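Local coordinates for tripeptidase (Staphylococcus aureus subsp. aureus, PDB 3RZA), which probably hydrolyses tripeptides as a metal-dependent peptidase of the M20/M25/M40 family, with zinc and calcium bound at its metal centre in the crystal, at residues Leu93-His98 / Gly152-Val157; Glu175-Asp180 / Phe351-Val356; Gly182-Ala187 / Ser355-Val360; Glu52-Leu57 / Ala136-Leu141. All blocks are in the same frame, centred on the assembly; numbering follows the deposited sequence.

Contacts 1 and 3 lie within the central mixed sheet, contact 2 joins the loops that lead into two of its strands, and contact 4 lies between two helices packed beside it. Strand 93-98 of contact 1 and strand 181-184 of contact 3 are neighbours, joined where Ile185 N lies 2.9 Å from Thr96 O. Both contacts lead to the same zinc ion, which His98 and Asp186 bind together with Asp129. Contact 2 shares Ser355 and Val356 with contact 3 and meets contact 1 where Tyr94 OH lies 2.6 Å from Ser355 OG. The centres of contacts 1 and 4 are about 11 Å apart, and the CE methyl of Met137 reaches Ser97 in the first and Ile185 of contact 3.

Contact 1: residues Leu93-His98 / Gly152-Val157; sequences LYLTSH and GQIQFV. With ZN (zinc ion), chain C.
The rings of Tyr94 and Phe156 each receive one methyl group obliquely, on opposite faces of a pair of parallel strands. Val157 CG2 lies 3.9 Å from Tyr94 CD2, on the face that also carries Thr96 and Gln155. On the other face Leu95 CD1 comes within 3.6 Å of Phe156 CE2, the two side chains running side by side, and within 4.2 Å of Ile154 CG2.

The strands 93-98 and 154-157 are joined by the regular parallel ladder, in which Leu93 and Leu95 each bond through both N and O. At its far end Val157 O is gripped twice. Thr96 OG1, turned anti to its own backbone N (chi1 -173°), donates to Val157 O at 2.7 Å from above the carbonyl plane, while Ser97 N reaches that oxygen from the opposite face at 3.3 Å. At the next residue, His98, NE2 binds the zinc ion at 2.1 Å, which Asp129, Asp186 and a water also bind, so the ladder leads directly into the metal site. At the other end a water donates to Leu93 O and accepts from Gln153 NE2, whose amide also bonds Asp178.

Helix 374-393 covers Leu93, Leu95 and Ile154, helix 128-147 packs on Phe156 and Ser97, and strand 181-184 pairs along the other edge of strand 93-98.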
loop_
_atom_site.group_PDB
_atom_site.type_symbol
_atom_site.label_atom_id
_atom_site.label_comp_id
_atom_site.label_asym_id
_atom_site.label_seq_id
_atom_site.Cartn_x
_atom_site.Cartn_y
_atom_site.Cartn_z
ATOM N N LEU A 93 -40.835 -15.687 22.154
ATOM C CA LEU A 93 -40.243 -15.061 20.977
ATOM C C LEU A 93 -39.172 -14.108 21.404
ATOM O O LEU A 93 -39.264 -13.518 22.494
ATOM C CB LEU A 93 -41.324 -14.265 20.234
ATOM C CG LEU A 93 -40.952 -13.539 18.941
ATOM C CD1 LEU A 93 -40.327 -14.501 17.911
ATOM C CD2 LEU A 93 -42.197 -12.897 18.403
ATOM N N TYR A 94 -38.158 -13.923 20.557
ATOM C CA TYR A 94 -37.289 -12.759 20.659
ATOM C C TYR A 94 -37.183 -12.054 19.323
ATOM O O TYR A 94 -37.372 -12.657 18.283
ATOM C CB TYR A 94 -35.887 -13.099 21.232
ATOM C CG TYR A 94 -34.849 -13.412 20.184
ATOM C CD1 TYR A 94 -34.783 -14.678 19.614
ATOM C CD2 TYR A 94 -33.945 -12.433 19.737
ATOM C CE1 TYR A 94 -33.872 -14.973 18.628
ATOM C CE2 TYR A 94 -33.028 -12.723 18.738
ATOM C CZ TYR A 94 -32.991 -14.007 18.189
ATOM O OH TYR A 94 -32.065 -14.306 17.205
ATOM N N LEU A 95 -36.894 -10.755 19.386
ATOM C CA LEU A 95 -36.638 -9.927 18.216
ATOM C C LEU A 95 -35.368 -9.159 18.510
ATOM O O LEU A 95 -35.185 -8.731 19.646
ATOM C CB LEU A 95 -37.793 -8.960 17.999
ATOM C CG LEU A 95 -39.179 -9.560 17.776
ATOM C CD1 LEU A 95 -40.241 -8.452 17.916
ATOM C CD2 LEU A 95 -39.248 -10.248 16.401
ATOM N N THR A 96 -34.507 -8.977 17.507
ATOM C CA THR A 96 -33.252 -8.231 17.672
ATOM C C THR A 96 -32.972 -7.246 16.537
ATOM O O THR A 96 -33.253 -7.532 15.376
ATOM C CB THR A 96 -32.011 -9.159 17.893
ATOM O OG1 THR A 96 -30.864 -8.365 18.209
ATOM C CG2 THR A 96 -31.696 -9.988 16.680
ATOM N N SER A 97 -32.540 -6.043 16.926
ATOM C CA SER A 97 -31.945 -5.075 16.035
ATOM C C SER A 97 -30.714 -4.521 16.707
ATOM O O SER A 97 -30.503 -4.767 17.876
ATOM C CB SER A 97 -32.945 -3.959 15.720
ATOM O OG SER A 97 -33.766 -4.336 14.624
ATOM N N HIS A 98 -29.871 -3.847 15.943
ATOM C CA HIS A 98 -28.648 -3.234 16.485
ATOM C C HIS A 98 -28.750 -1.700 16.461
ATOM O O HIS A 98 -29.289 -1.122 15.512
ATOM C CB HIS A 98 -27.389 -3.731 15.762
ATOM C CG HIS A 98 -27.302 -3.365 14.322
ATOM N ND1 HIS A 98 -26.645 -2.239 13.878
ATOM C CD2 HIS A 98 -27.660 -4.054 13.215
ATOM C CE1 HIS A 98 -26.658 -2.221 12.557
ATOM N NE2 HIS A 98 -27.257 -3.318 12.131
ATOM N N GLY A 152 -47.792 -13.668 23.754
ATOM C CA GLY A 152 -46.858 -14.400 24.600
ATOM C C GLY A 152 -45.705 -13.524 25.069
ATOM O O GLY A 152 -45.725 -12.286 24.918
ATOM N N GLN A 153 -44.713 -14.170 25.673
ATOM C CA GLN A 153 -43.506 -13.496 26.098
ATOM C C GLN A 153 -42.762 -13.093 24.852
ATOM O O GLN A 153 -42.678 -13.885 23.923
ATOM C CB GLN A 153 -42.622 -14.410 26.944
ATOM C CG GLN A 153 -41.441 -13.728 27.600
ATOM C CD GLN A 153 -40.715 -14.659 28.544
ATOM O OE1 GLN A 153 -41.224 -14.968 29.611
ATOM N NE2 GLN A 153 -39.541 -15.149 28.133
ATOM N N ILE A 154 -42.244 -11.858 24.848
ATOM C CA ILE A 154 -41.433 -11.324 23.755
ATOM C C ILE A 154 -40.225 -10.629 24.378
ATOM O O ILE A 154 -40.394 -9.797 25.285
ATOM C CB ILE A 154 -42.202 -10.279 22.890
ATOM C CG1 ILE A 154 -43.635 -10.729 22.595
ATOM C CG2 ILE A 154 -41.468 -10.050 21.594
ATOM C CD1 ILE A 154 -44.460 -9.688 21.871
ATOM N N GLN A 155 -39.026 -10.976 23.917
ATOM C CA GLN A 155 -37.801 -10.234 24.269
ATOM C C GLN A 155 -37.318 -9.376 23.097
ATOM O O GLN A 155 -37.368 -9.816 21.944
ATOM C CB GLN A 155 -36.701 -11.175 24.745
ATOM C CG GLN A 155 -37.018 -11.784 26.081
ATOM C CD GLN A 155 -35.864 -12.543 26.688
ATOM O OE1 GLN A 155 -35.231 -13.348 26.023
ATOM N NE2 GLN A 155 -35.620 -12.328 27.970
ATOM N N PHE A 156 -36.902 -8.142 23.404
ATOM C CA PHE A 156 -36.353 -7.212 22.433
ATOM C C PHE A 156 -34.893 -7.036 22.792
ATOM O O PHE A 156 -34.579 -6.511 23.872
ATOM C CB PHE A 156 -37.097 -5.890 22.490
ATOM C CG PHE A 156 -38.520 -5.999 22.035
ATOM C CD1 PHE A 156 -39.498 -6.486 22.886
ATOM C CD2 PHE A 156 -38.884 -5.633 20.740
ATOM C CE1 PHE A 156 -40.810 -6.616 22.455
ATOM C CE2 PHE A 156 -40.207 -5.738 20.307
ATOM C CZ PHE A 156 -41.165 -6.230 21.154
ATOM N N VAL A 157 -34.017 -7.540 21.921
ATOM C CA VAL A 157 -32.580 -7.611 22.170
ATOM C C VAL A 157 -31.905 -6.543 21.309
ATOM O O VAL A 157 -31.885 -6.656 20.080
ATOM C CB VAL A 157 -32.011 -9.031 21.836
ATOM C CG1 VAL A 157 -30.531 -9.084 22.079
ATOM C CG2 VAL A 157 -32.721 -10.100 22.664
HETATM ZN ZN ZN C . -27.612 -3.984 10.133
HETATM O O HOH W 1 -39.317 -14.446 25.003
HETATM O O HOH W 2 -26.061 -4.745 8.963
#

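Contact 2: residues Glu175-Asp180 / Phe351-Val356; sequences ELLDAD and FGIPSV
Where strands 181-184 and 355-359 enter the central sheet, the loops leading into them pack against each other, and Leu177 meets Phe351 and Ile353 at the start of these strands. The methyl CD1 of Leu177 does most of the touching: it lies 3.7 Å from Phe351 CD2, approaching the ring obliquely, and 3.7 Å from Ile353 CD1. Leu177 and Phe351 cross at about a right angle. Ile353 is the broadest participant. Its CG1 lies anti to the carbonyl carbon (chi1 -59°), which carries CD1 over to Leu177, whereas the CG2 branch turns to Ala179 and stands 4.2 Å from Ala179 CB.

The two loops run in roughly the same direction, their end-to-end lines 33° apart, as suits chains about to become parallel neighbours in the sheet of this M20-type peptidase. No hydrogen bond joins them here; the pairing begins just beyond, where Pro354 bonds Gly182 through the backbone. Before that point Pro354 CD rests 3.6 Å from Asp180 O, a plain packing contact. Within residues 351-356, Ser355 OG, at the start of the strand, donates to Ile353 O at 2.7 Å, from above the carbonyl plane, and the same hydroxyl bonds Tyr94 of strand 93-98. Tyr94 also packs on Ile353 and Ala179, touching both segments. The acidic groups of the first loop turn elsewhere: Asp178 forms a salt bridge with Lys92, and Asp180 OD2 accepts from the backbone N of that lysine.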
loop_
_atom_site.group_PDB
_atom_site.type_symbol
_atom_site.label_atom_id
_atom_site.label_comp_id
_atom_site.label_asym_id
_atom_site.label_seq_id
_atom_site.Cartn_x
_atom_site.Cartn_y
_atom_site.Cartn_z
ATOM N N GLU A 175 -27.519 -15.889 29.292
ATOM C CA GLU A 175 -28.438 -16.214 30.388
ATOM C C GLU A 175 -29.563 -15.183 30.609
ATOM O O GLU A 175 -30.553 -15.493 31.255
ATOM C CB GLU A 175 -27.655 -16.486 31.672
ATOM C CG GLU A 175 -26.915 -17.825 31.577
ATOM C CD GLU A 175 -25.874 -18.004 32.635
ATOM O OE1 GLU A 175 -26.234 -17.959 33.843
ATOM O OE2 GLU A 175 -24.692 -18.215 32.263
ATOM N N LEU A 176 -29.419 -13.986 30.047
ATOM C CA LEU A 176 -30.524 -13.034 29.948
ATOM C C LEU A 176 -31.598 -13.442 28.918
ATOM O O LEU A 176 -32.711 -12.931 28.988
ATOM C CB LEU A 176 -29.995 -11.629 29.631
ATOM C CG LEU A 176 -29.076 -10.990 30.684
ATOM C CD1 LEU A 176 -28.434 -9.699 30.167
ATOM C CD2 LEU A 176 -29.829 -10.729 32.010
ATOM N N LEU A 177 -31.262 -14.333 27.970
ATOM C CA LEU A 177 -32.187 -14.733 26.910
ATOM C C LEU A 177 -33.114 -15.843 27.367
ATOM O O LEU A 177 -32.707 -16.734 28.094
ATOM C CB LEU A 177 -31.428 -15.195 25.653
ATOM C CG LEU A 177 -30.429 -14.235 24.996
ATOM C CD1 LEU A 177 -30.080 -14.731 23.599
ATOM C CD2 LEU A 177 -30.950 -12.801 24.927
ATOM N N ASP A 178 -34.361 -15.785 26.902
ATOM C CA ASP A 178 -35.377 -16.789 27.215
ATOM C C ASP A 178 -36.379 -16.762 26.062
ATOM O O ASP A 178 -37.366 -15.990 26.094
ATOM C CB ASP A 178 -36.046 -16.487 28.573
ATOM C CG ASP A 178 -37.087 -17.514 28.964
ATOM O OD1 ASP A 178 -36.973 -18.679 28.559
ATOM O OD2 ASP A 178 -38.019 -17.162 29.715
ATOM N N ALA A 179 -36.076 -17.541 25.019
ATOM C CA ALA A 179 -36.904 -17.613 23.810
ATOM C C ALA A 179 -36.781 -18.990 23.175
ATOM O O ALA A 179 -35.721 -19.601 23.237
ATOM C CB ALA A 179 -36.475 -16.538 22.815
ATOM N N ASP A 180 -37.874 -19.458 22.575
ATOM C CA ASP A 180 -37.893 -20.684 21.746
ATOM C C ASP A 180 -37.352 -20.452 20.324
ATOM O O ASP A 180 -36.790 -21.355 19.727
ATOM C CB ASP A 180 -39.315 -21.230 21.648
ATOM C CG ASP A 180 -39.867 -21.682 23.005
ATOM O OD1 ASP A 180 -39.237 -22.549 23.643
ATOM O OD2 ASP A 180 -40.918 -21.163 23.433
ATOM N N PHE A 351 -26.257 -19.948 20.327
ATOM C CA PHE A 351 -26.873 -20.194 21.646
ATOM C C PHE A 351 -27.988 -21.267 21.619
ATOM O O PHE A 351 -28.562 -21.553 22.657
ATOM C CB PHE A 351 -27.472 -18.889 22.256
ATOM C CG PHE A 351 -26.548 -17.682 22.236
ATOM C CD1 PHE A 351 -25.146 -17.803 22.294
ATOM C CD2 PHE A 351 -27.102 -16.396 22.220
ATOM C CE1 PHE A 351 -24.323 -16.648 22.290
ATOM C CE2 PHE A 351 -26.286 -15.241 22.216
ATOM C CZ PHE A 351 -24.902 -15.370 22.245
ATOM N N GLY A 352 -28.323 -21.820 20.451
ATOM C CA GLY A 352 -29.395 -22.822 20.330
ATOM C C GLY A 352 -30.809 -22.270 20.199
ATOM O O GLY A 352 -31.756 -23.018 20.353
ATOM N N ILE A 353 -30.952 -20.965 19.924
ATOM C CA ILE A 353 -32.256 -20.336 19.690
ATOM C C ILE A 353 -32.402 -20.152 18.165
ATOM O O ILE A 353 -31.728 -19.266 17.614
ATOM C CB ILE A 353 -32.361 -18.931 20.408
ATOM C CG1 ILE A 353 -32.146 -19.051 21.930
ATOM C CG2 ILE A 353 -33.706 -18.298 20.130
ATOM C CD1 ILE A 353 -32.100 -17.704 22.653
ATOM N N PRO A 354 -33.228 -21.009 17.473
ATOM C CA PRO A 354 -33.450 -20.878 16.030
ATOM C C PRO A 354 -33.820 -19.464 15.605
ATOM O O PRO A 354 -34.810 -18.923 16.080
ATOM C CB PRO A 354 -34.625 -21.832 15.769
ATOM C CG PRO A 354 -34.467 -22.886 16.768
ATOM C CD PRO A 354 -33.816 -22.272 17.968
ATOM N N SER A 355 -32.989 -18.870 14.761
ATOM C CA SER A 355 -33.138 -17.475 14.381
ATOM C C SER A 355 -33.008 -17.323 12.875
ATOM O O SER A 355 -32.123 -17.911 12.273
ATOM C CB SER A 355 -32.107 -16.620 15.095
ATOM O OG SER A 355 -32.193 -16.794 16.504
ATOM N N VAL A 356 -33.913 -16.543 12.287
ATOM C CA VAL A 356 -33.886 -16.185 10.867
ATOM C C VAL A 356 -33.937 -14.658 10.797
ATOM O O VAL A 356 -34.238 -13.996 11.804
ATOM C CB VAL A 356 -35.081 -16.853 10.097
ATOM C CG1 VAL A 356 -35.070 -18.377 10.338
ATOM C CG2 VAL A 356 -36.391 -16.259 10.505
#

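Contact 3: residues Gly182-Ala187 / Ser355-Val360; sequences GYAIDA and SVILGV. With ZN (zinc ion), chain C.
Val356 places CG2 between its backbone N and carbonyl carbon (chi1 -54° for CG1), and Tyr183 has its CG anti to the carbonyl carbon (chi1 -59°); together these settings lay the two side chains side by side. Val356 CG2 is 3.4 Å from Tyr183 CD1, a close packing, while Leu358 CD2 approaches that same carbon obliquely at 3.8 Å. The phenol oxygen of Tyr183 bonds Val319 O of helix 318-329. On the other face Ile357 CD1 reaches Ala184 CB at 3.6 Å, and its CG2 packs against Ala187.

The parallel pairing of strands 182-184 and 355-359 starts with Val356 N to Gly182 O and continues through Ala184 N to Val356 O and Leu358 N to Ala184 O. Then the first chain turns a corner: Ile185 is the centre of an inverse gamma turn, and the register slips by one residue, a beta bulge. Pairing resumes where Ala187 N donates to Leu358 O at 3.0 Å, and Val360 N to Ala187 O at 3.0 Å. Val360 CG2 packs against the corner, 3.4 Å from Ile185 O.

At the bulge the Asp186 side chain leaves its backbone pointing away from strand 355-359, and its OD1 binds the zinc ion at 2.1 Å, with OD2 more distant at 2.7 Å. Tyr362 OH also bonds OD1, so this oxygen is held by both the metal and a hydroxyl, which would restrict rotation of the carboxylate.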
loop_
_atom_site.group_PDB
_atom_site.type_symbol
_atom_site.label_atom_id
_atom_site.label_comp_id
_atom_site.label_asym_id
_atom_site.label_seq_id
_atom_site.Cartn_x
_atom_site.Cartn_y
_atom_site.Cartn_z
ATOM N N GLY A 182 -36.603 -16.838 17.208
ATOM C CA GLY A 182 -36.796 -15.444 16.898
ATOM C C GLY A 182 -36.203 -14.899 15.644
ATOM O O GLY A 182 -35.871 -15.636 14.738
ATOM N N TYR A 183 -36.171 -13.570 15.572
ATOM C CA TYR A 183 -35.987 -12.857 14.328
ATOM C C TYR A 183 -35.028 -11.710 14.497
ATOM O O TYR A 183 -35.248 -10.853 15.359
ATOM C CB TYR A 183 -37.321 -12.320 13.837
ATOM C CG TYR A 183 -38.312 -13.422 13.622
ATOM C CD1 TYR A 183 -38.250 -14.222 12.477
ATOM C CD2 TYR A 183 -39.257 -13.744 14.617
ATOM C CE1 TYR A 183 -39.148 -15.277 12.290
ATOM C CE2 TYR A 183 -40.150 -14.799 14.442
ATOM C CZ TYR A 183 -40.098 -15.559 13.276
ATOM O OH TYR A 183 -40.973 -16.628 13.119
ATOM N N ALA A 184 -33.976 -11.683 13.680
ATOM C CA ALA A 184 -33.147 -10.481 13.516
ATOM C C ALA A 184 -33.775 -9.611 12.434
ATOM O O ALA A 184 -33.917 -10.051 11.307
ATOM C CB ALA A 184 -31.731 -10.863 13.172
ATOM N N ILE A 185 -34.178 -8.389 12.797
ATOM C CA ILE A 185 -34.854 -7.472 11.882
ATOM C C ILE A 185 -33.758 -6.659 11.190
ATOM O O ILE A 185 -33.555 -5.472 11.490
ATOM C CB ILE A 185 -35.898 -6.542 12.635
ATOM C CG1 ILE A 185 -36.854 -7.377 13.539
ATOM C CG2 ILE A 185 -36.714 -5.711 11.625
ATOM C CD1 ILE A 185 -37.725 -6.523 14.465
ATOM N N ASP A 186 -33.018 -7.310 10.288
ATOM C CA ASP A 186 -31.748 -6.772 9.788
ATOM C C ASP A 186 -31.182 -7.496 8.515
ATOM O O ASP A 186 -29.987 -7.716 8.418
ATOM C CB ASP A 186 -30.693 -6.820 10.938
ATOM C CG ASP A 186 -29.413 -6.035 10.627
ATOM O OD1 ASP A 186 -29.496 -4.988 9.959
ATOM O OD2 ASP A 186 -28.319 -6.456 11.073
ATOM N N ALA A 187 -32.043 -7.820 7.548
ATOM C CA ALA A 187 -31.614 -8.414 6.254
ATOM C C ALA A 187 -31.737 -7.392 5.114
ATOM O O ALA A 187 -32.714 -6.636 5.063
ATOM C CB ALA A 187 -32.440 -9.643 5.952
ATOM N N SER A 355 -32.989 -18.870 14.761
ATOM C CA SER A 355 -33.138 -17.475 14.381
ATOM C C SER A 355 -33.008 -17.323 12.875
ATOM O O SER A 355 -32.123 -17.911 12.273
ATOM C CB SER A 355 -32.107 -16.620 15.095
ATOM O OG SER A 355 -32.193 -16.794 16.504
ATOM N N VAL A 356 -33.913 -16.543 12.287
ATOM C CA VAL A 356 -33.886 -16.185 10.867
ATOM C C VAL A 356 -33.937 -14.658 10.797
ATOM O O VAL A 356 -34.238 -13.996 11.804
ATOM C CB VAL A 356 -35.081 -16.853 10.097
ATOM C CG1 VAL A 356 -35.070 -18.377 10.338
ATOM C CG2 VAL A 356 -36.391 -16.259 10.505
ATOM N N ILE A 357 -33.638 -14.108 9.624
ATOM C CA ILE A 357 -33.362 -12.692 9.475
ATOM C C ILE A 357 -34.411 -12.130 8.511
ATOM O O ILE A 357 -34.529 -12.614 7.383
ATOM C CB ILE A 357 -31.914 -12.397 8.932
ATOM C CG1 ILE A 357 -30.893 -13.454 9.391
ATOM C CG2 ILE A 357 -31.436 -11.000 9.363
ATOM C CD1 ILE A 357 -30.748 -13.551 10.947
ATOM N N LEU A 358 -35.167 -11.127 8.970
ATOM C CA LEU A 358 -36.250 -10.538 8.201
ATOM C C LEU A 358 -35.717 -9.435 7.310
ATOM O O LEU A 358 -34.926 -8.595 7.764
ATOM C CB LEU A 358 -37.305 -9.935 9.130
ATOM C CG LEU A 358 -37.980 -10.873 10.120
ATOM C CD1 LEU A 358 -38.907 -10.048 11.034
ATOM C CD2 LEU A 358 -38.732 -12.013 9.404
ATOM N N GLY A 359 -36.182 -9.406 6.061
ATOM C CA GLY A 359 -35.890 -8.305 5.162
ATOM C C GLY A 359 -36.432 -7.000 5.710
ATOM O O GLY A 359 -37.586 -6.951 6.138
ATOM N N VAL A 360 -35.577 -5.968 5.754
ATOM C CA VAL A 360 -35.943 -4.634 6.209
ATOM C C VAL A 360 -36.351 -3.709 5.020
ATOM O O VAL A 360 -37.042 -2.691 5.226
ATOM C CB VAL A 360 -34.777 -3.994 7.033
ATOM C CG1 VAL A 360 -35.134 -2.578 7.525
ATOM C CG2 VAL A 360 -34.435 -4.879 8.227
HETATM ZN ZN ZN C . -27.612 -3.984 10.133
HETATM O O HOH W 2 -26.061 -4.745 8.963
#

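Contact 4: residues Glu52-Leu57 / Ala136-Leu141; sequences EKFIAL and AMLEVL
Phe54 starts from a CB that does not face the partner helix, but with CG anti to the carbonyl carbon (chi1 -77°) its ring swings across to Leu138 and Leu141. Beyond CG, ring atom CD1 meets Leu141 CD1 at 3.5 Å, the methyl lying at the ring edge near its plane, and CE1 touches the same methyl. At the tip, CZ lies 3.8 Å from Leu138 CD2. That methyl sits over one face of the ring, 3.9 Å from its centroid and 14° off the normal, a CH-pi contact. The selenium of Met137, a selenomethionine, is more distant from CZ at 4.4 Å and approaches obliquely.

Helices 46-56 and 128-147 run nearly parallel here, their short segments inclined by 19° and their axes 10.6 Å apart, a spacing filled mainly by side chains. No hydrogen bond crosses between the two segments. Both helices pack on the face of the sheet that carries Phe156 and Ile158: Phe54 and Met137 pack on Ile158, while Met137 and Leu141 reach Phe156.

Leu57, just past the end of its helix, adds a second apolar point, its CD1 3.7 Å from Leu141 CB and as close to Leu138 O. Lys53 contributes its aliphatic part, CB lying 3.9 Å from Leu138 CD2, while the chain bends at its end and NZ forms a salt bridge with Glu32 of helix 23-34. Leu138 packs on Thr29 and Leu33 of that helix too.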
loop_
_atom_site.group_PDB
_atom_site.type_symbol
_atom_site.label_atom_id
_atom_site.label_comp_id
_atom_site.label_asym_id
_atom_site.label_seq_id
_atom_site.Cartn_x
_atom_site.Cartn_y
_atom_site.Cartn_z
ATOM N N GLU A 52 -34.939 3.982 27.952
ATOM C CA GLU A 52 -36.140 4.685 28.469
ATOM C C GLU A 52 -37.396 4.493 27.611
ATOM O O GLU A 52 -38.498 4.433 28.153
ATOM C CB GLU A 52 -35.907 6.191 28.595
ATOM C CG GLU A 52 -34.843 6.670 29.626
ATOM C CD GLU A 52 -34.966 6.037 30.988
ATOM O OE1 GLU A 52 -36.103 5.888 31.496
ATOM O OE2 GLU A 52 -33.917 5.677 31.559
ATOM N N LYS A 53 -37.227 4.440 26.288
ATOM C CA LYS A 53 -38.342 4.155 25.389
ATOM C C LYS A 53 -38.945 2.770 25.652
ATOM O O LYS A 53 -40.159 2.646 25.716
ATOM C CB LYS A 53 -37.939 4.292 23.927
ATOM C CG LYS A 53 -37.699 5.722 23.524
ATOM C CD LYS A 53 -37.353 5.882 22.064
ATOM C CE LYS A 53 -37.061 7.353 21.736
ATOM N NZ LYS A 53 -38.270 8.219 21.880
ATOM N N PHE A 54 -38.095 1.760 25.848
ATOM C CA PHE A 54 -38.580 0.382 26.094
ATOM C C PHE A 54 -39.241 0.227 27.461
ATOM O O PHE A 54 -40.314 -0.377 27.548
ATOM C CB PHE A 54 -37.464 -0.677 25.870
ATOM C CG PHE A 54 -37.206 -0.961 24.427
ATOM C CD1 PHE A 54 -38.126 -1.700 23.682
ATOM C CD2 PHE A 54 -36.073 -0.463 23.785
ATOM C CE1 PHE A 54 -37.914 -1.957 22.325
ATOM C CE2 PHE A 54 -35.850 -0.709 22.439
ATOM C CZ PHE A 54 -36.774 -1.459 21.700
ATOM N N ILE A 55 -38.636 0.811 28.498
ATOM C CA ILE A 55 -39.216 0.827 29.852
ATOM C C ILE A 55 -40.561 1.558 29.878
ATOM O O ILE A 55 -41.534 1.024 30.399
ATOM C CB ILE A 55 -38.290 1.489 30.899
ATOM C CG1 ILE A 55 -37.006 0.692 31.101
ATOM C CG2 ILE A 55 -39.002 1.591 32.274
ATOM C CD1 ILE A 55 -35.986 1.413 31.983
ATOM N N ALA A 56 -40.614 2.755 29.287
ATOM C CA ALA A 56 -41.872 3.532 29.177
ATOM C C ALA A 56 -43.026 2.774 28.468
ATOM O O ALA A 56 -44.196 3.016 28.767
ATOM C CB ALA A 56 -41.610 4.856 28.477
ATOM N N LEU A 57 -42.684 1.861 27.548
ATOM C CA LEU A 57 -43.668 0.968 26.882
ATOM C C LEU A 57 -44.066 -0.290 27.715
ATOM O O LEU A 57 -44.844 -1.107 27.228
ATOM C CB LEU A 57 -43.144 0.545 25.482
ATOM C CG LEU A 57 -43.071 1.661 24.422
ATOM C CD1 LEU A 57 -42.221 1.250 23.266
ATOM C CD2 LEU A 57 -44.456 2.031 23.935
ATOM N N ALA A 136 -39.645 0.099 13.909
ATOM C CA ALA A 136 -40.636 -0.976 13.784
ATOM C C ALA A 136 -40.964 -1.644 15.127
ATOM O O ALA A 136 -42.147 -1.778 15.496
ATOM C CB ALA A 136 -40.162 -2.019 12.746
HETATM N N MSE A 137 -39.929 -2.010 15.876
HETATM C CA MSE A 137 -40.125 -2.561 17.228
HETATM C C MSE A 137 -40.895 -1.612 18.169
HETATM O O MSE A 137 -41.866 -2.024 18.821
HETATM C CB MSE A 137 -38.787 -2.874 17.885
HETATM C CG MSE A 137 -38.021 -4.061 17.345
HETATM SE SE MSE A 137 -36.263 -4.048 18.165
HETATM C CE MSE A 137 -35.685 -5.611 17.313
ATOM N N LEU A 138 -40.464 -0.351 18.233
ATOM C CA LEU A 138 -41.065 0.619 19.174
ATOM C C LEU A 138 -42.537 0.892 18.847
ATOM O O LEU A 138 -43.377 0.899 19.739
ATOM C CB LEU A 138 -40.258 1.928 19.206
ATOM C CG LEU A 138 -38.834 1.785 19.789
ATOM C CD1 LEU A 138 -37.928 2.948 19.385
ATOM C CD2 LEU A 138 -38.880 1.663 21.271
ATOM N N GLU A 139 -42.834 1.084 17.564
ATOM C CA GLU A 139 -44.200 1.266 17.100
ATOM C C GLU A 139 -45.081 0.062 17.429
ATOM O O GLU A 139 -46.182 0.236 17.929
ATOM C CB GLU A 139 -44.221 1.528 15.575
ATOM C CG GLU A 139 -45.626 1.602 14.929
ATOM C CD GLU A 139 -46.500 2.711 15.512
ATOM O OE1 GLU A 139 -45.954 3.747 15.974
ATOM O OE2 GLU A 139 -47.735 2.557 15.494
ATOM N N VAL A 140 -44.609 -1.141 17.123
ATOM C CA VAL A 140 -45.370 -2.370 17.433
ATOM C C VAL A 140 -45.705 -2.477 18.931
ATOM O O VAL A 140 -46.854 -2.777 19.290
ATOM C CB VAL A 140 -44.636 -3.669 16.925
ATOM C CG1 VAL A 140 -45.227 -4.944 17.562
ATOM C CG2 VAL A 140 -44.721 -3.755 15.431
ATOM N N LEU A 141 -44.723 -2.176 19.789
ATOM C CA LEU A 141 -44.947 -2.185 21.247
ATOM C C LEU A 141 -46.019 -1.190 21.640
ATOM O O LEU A 141 -46.900 -1.527 22.434
ATOM C CB LEU A 141 -43.648 -1.905 22.037
ATOM C CG LEU A 141 -42.706 -3.094 22.185
ATOM C CD1 LEU A 141 -41.346 -2.642 22.669
ATOM C CD2 LEU A 141 -43.306 -4.184 23.138
#